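Local coordinates for putative dioxygenase (1H-3-hydroxy-4-oxoquinaldine 2,4-dioxygenase) (Mycobacteroides abscessus, PDB 6RA2), which cleaves the quinolone ring of the Pseudomonas quorum-sensing signal PQS with dioxygen, releasing N-octanoylanthranilate and carbon monoxide, at residues Q11-D16 / R53-G58. Sequence-based numbering, arbitrary orientation.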
loop_
_atom_site.group_PDB
_atom_site.type_symbol
_atom_site.label_atom_id
_atom_site.label_comp_id
_atom_site.label_asym_id
_atom_site.label_seq_id
_atom_site.Cartn_x
_atom_site.Cartn_y
_atom_site.Cartn_z
ATOM N N GLN A 11 -14.786 -12.279 0.498
ATOM C CA GLN A 11 -15.529 -11.073 0.164
ATOM C C GLN A 11 -14.572 -9.893 0.024
ATOM O O GLN A 11 -13.905 -9.502 0.991
ATOM C CB GLN A 11 -16.605 -10.775 1.207
ATOM C CG GLN A 11 -17.302 -9.445 0.941
ATOM C CD GLN A 11 -18.647 -9.317 1.633
ATOM O OE1 GLN A 11 -19.640 -9.896 1.196
ATOM N NE2 GLN A 11 -18.685 -8.542 2.710
ATOM N N ILE A 12 -14.506 -9.335 -1.184
ATOM C CA ILE A 12 -13.653 -8.188 -1.490
ATOM C C ILE A 12 -14.561 -6.981 -1.690
ATOM O O ILE A 12 -15.374 -6.955 -2.622
ATOM C CB ILE A 12 -12.779 -8.434 -2.732
ATOM C CG1 ILE A 12 -11.914 -9.695 -2.560
ATOM C CG2 ILE A 12 -11.900 -7.201 -3.005
ATOM C CD1 ILE A 12 -10.960 -9.624 -1.331
ATOM N N ALA A 13 -14.450 -5.999 -0.802
ATOM C CA ALA A 13 -15.089 -4.707 -1.004
ATOM C C ALA A 13 -14.224 -3.797 -1.879
ATOM O O ALA A 13 -12.991 -3.842 -1.836
ATOM C CB ALA A 13 -15.342 -4.016 0.338
ATOM N N PHE A 14 -14.883 -2.943 -2.650
ATOM C CA PHE A 14 -14.181 -2.093 -3.598
ATOM C C PHE A 14 -15.072 -0.929 -4.000
ATOM O O PHE A 14 -16.259 -0.867 -3.660
ATOM C CB PHE A 14 -13.756 -2.868 -4.850
ATOM C CG PHE A 14 -14.904 -3.296 -5.702
ATOM C CD1 PHE A 14 -15.645 -4.432 -5.367
ATOM C CD2 PHE A 14 -15.287 -2.544 -6.808
ATOM C CE1 PHE A 14 -16.716 -4.835 -6.141
ATOM C CE2 PHE A 14 -16.355 -2.943 -7.590
ATOM C CZ PHE A 14 -17.070 -4.091 -7.256
ATOM N N ASP A 15 -14.470 -0.041 -4.785
ATOM C CA ASP A 15 -15.037 1.187 -5.318
ATOM C C ASP A 15 -14.616 1.313 -6.779
ATOM O O ASP A 15 -13.445 1.112 -7.099
ATOM C CB ASP A 15 -14.512 2.394 -4.526
ATOM C CG ASP A 15 -15.535 3.451 -4.366
ATOM O OD1 ASP A 15 -16.660 3.211 -4.855
ATOM O OD2 ASP A 15 -15.229 4.509 -3.770
ATOM N N ASP A 16 -15.547 1.664 -7.663
ATOM C CA ASP A 16 -15.271 1.786 -9.095
ATOM C C ASP A 16 -15.838 3.116 -9.595
ATOM O O ASP A 16 -17.060 3.273 -9.696
ATOM C CB ASP A 16 -15.860 0.600 -9.868
ATOM C CG ASP A 16 -15.538 0.641 -11.362
ATOM O OD1 ASP A 16 -14.661 1.433 -11.755
ATOM O OD2 ASP A 16 -16.168 -0.113 -12.150
ATOM N N ARG A 53 -10.710 1.527 -6.096
ATOM C CA ARG A 53 -10.181 1.389 -4.742
ATOM C C ARG A 53 -10.507 -0.002 -4.209
ATOM O O ARG A 53 -11.664 -0.429 -4.238
ATOM C CB ARG A 53 -10.766 2.459 -3.830
ATOM C CG ARG A 53 -10.483 3.864 -4.292
ATOM C CD ARG A 53 -10.824 4.843 -3.202
ATOM N NE ARG A 53 -12.270 4.950 -3.053
ATOM C CZ ARG A 53 -12.875 5.525 -2.026
ATOM N NH1 ARG A 53 -12.161 6.044 -1.033
ATOM N NH2 ARG A 53 -14.201 5.581 -1.993
ATOM N N VAL A 54 -9.491 -0.721 -3.742
ATOM C CA VAL A 54 -9.637 -2.127 -3.388
ATOM C C VAL A 54 -9.334 -2.290 -1.911
ATOM O O VAL A 54 -8.334 -1.754 -1.421
ATOM C CB VAL A 54 -8.712 -3.019 -4.228
ATOM C CG1 VAL A 54 -8.731 -4.439 -3.703
ATOM C CG2 VAL A 54 -9.134 -2.991 -5.676
ATOM N N CYS A 55 -10.204 -3.013 -1.205
ATOM C CA CYS A 55 -9.955 -3.420 0.172
ATOM C C CYS A 55 -9.341 -4.810 0.193
ATOM O O CYS A 55 -9.574 -5.625 -0.706
ATOM C CB CYS A 55 -11.245 -3.452 1.001
ATOM S SG CYS A 55 -12.065 -1.884 1.228
ATOM N N TRP A 56 -8.567 -5.088 1.242
ATOM C CA TRP A 56 -8.102 -6.454 1.428
ATOM C C TRP A 56 -9.233 -7.324 1.977
ATOM O O TRP A 56 -10.177 -6.835 2.597
ATOM C CB TRP A 56 -6.918 -6.488 2.383
ATOM C CG TRP A 56 -5.774 -5.555 2.034
ATOM C CD1 TRP A 56 -5.259 -4.545 2.817
ATOM C CD2 TRP A 56 -4.981 -5.578 0.840
ATOM N NE1 TRP A 56 -4.205 -3.944 2.174
ATOM C CE2 TRP A 56 -4.015 -4.556 0.959
ATOM C CE3 TRP A 56 -5.015 -6.347 -0.331
ATOM C CZ2 TRP A 56 -3.088 -4.282 -0.051
ATOM C CZ3 TRP A 56 -4.076 -6.084 -1.329
ATOM C CH2 TRP A 56 -3.123 -5.062 -1.176
ATOM N N ARG A 57 -9.116 -8.635 1.759
ATOM C CA ARG A 57 -9.981 -9.584 2.450
ATOM C C ARG A 57 -9.925 -9.348 3.957
ATOM O O ARG A 57 -8.871 -9.016 4.512
ATOM C CB ARG A 57 -9.577 -11.026 2.115
ATOM C CG ARG A 57 -8.277 -11.513 2.733
ATOM C CD ARG A 57 -8.106 -13.041 2.554
ATOM N NE ARG A 57 -8.035 -13.449 1.152
ATOM C CZ ARG A 57 -7.959 -14.711 0.726
ATOM N NH1 ARG A 57 -7.920 -15.729 1.582
ATOM N NH2 ARG A 57 -7.902 -14.959 -0.573
ATOM N N GLY A 58 -11.085 -9.489 4.614
ATOM C CA GLY A 58 -11.200 -9.244 6.043
ATOM C C GLY A 58 -11.227 -7.783 6.450
ATOM O O GLY A 58 -11.380 -7.487 7.648
HETATM O O HOH W 1 -12.899 -6.720 1.609
HETATM O O HOH W 2 -13.472 -10.292 3.593
#
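Asp15 and Arg53 face each other as an antiparallel hydrogen-bonded pair, gripped by two backbone bonds, Asp15 N to Arg53 O (2.9 Å) and Arg53 N to Asp15 O (2.9 Å). Their side chains run side by side into a salt bridge: the Arg53 chain bends at chi3 (-72°), and Asp15 OD2 meets the guanidinium edge, facing NH2 and NE. The NE bond is weak (3.1 Å to OD2), the modelled NH2 distance too short to take literally; carboxylate and guanidinium planes are 39° apart. Gln17 NE2 also binds OD2, while Asp39 takes Arg53 NH1. In the non-hydrogen-bonded pair Phe14–Val54, Phe14 CA makes a bent CA-H...O contact with Arg53 O (3.1 Å). Cys55 N then donates to Ala13 O (3.0 Å, 160° at the hydrogen). Beyond this the chains part, and a water joins Gln11 O and Ala13 N to Trp56 O; a second links Gln11 O to Gly58 N. Ile12 fills in by van der Waals packing, CG2 3.6 Å from Cys55 O and CD1 against the Arg57 backbone. Trp56 lies about 8 Å, side chain to side chain, from the probable substrate-binding His97. The contact joins antiparallel strand 10-17 to strand 51-54 of the alpha/beta-hydrolase sheet, between strands 3-7 and 24-28, with helix 71-84 packing against Val54 and Trp56.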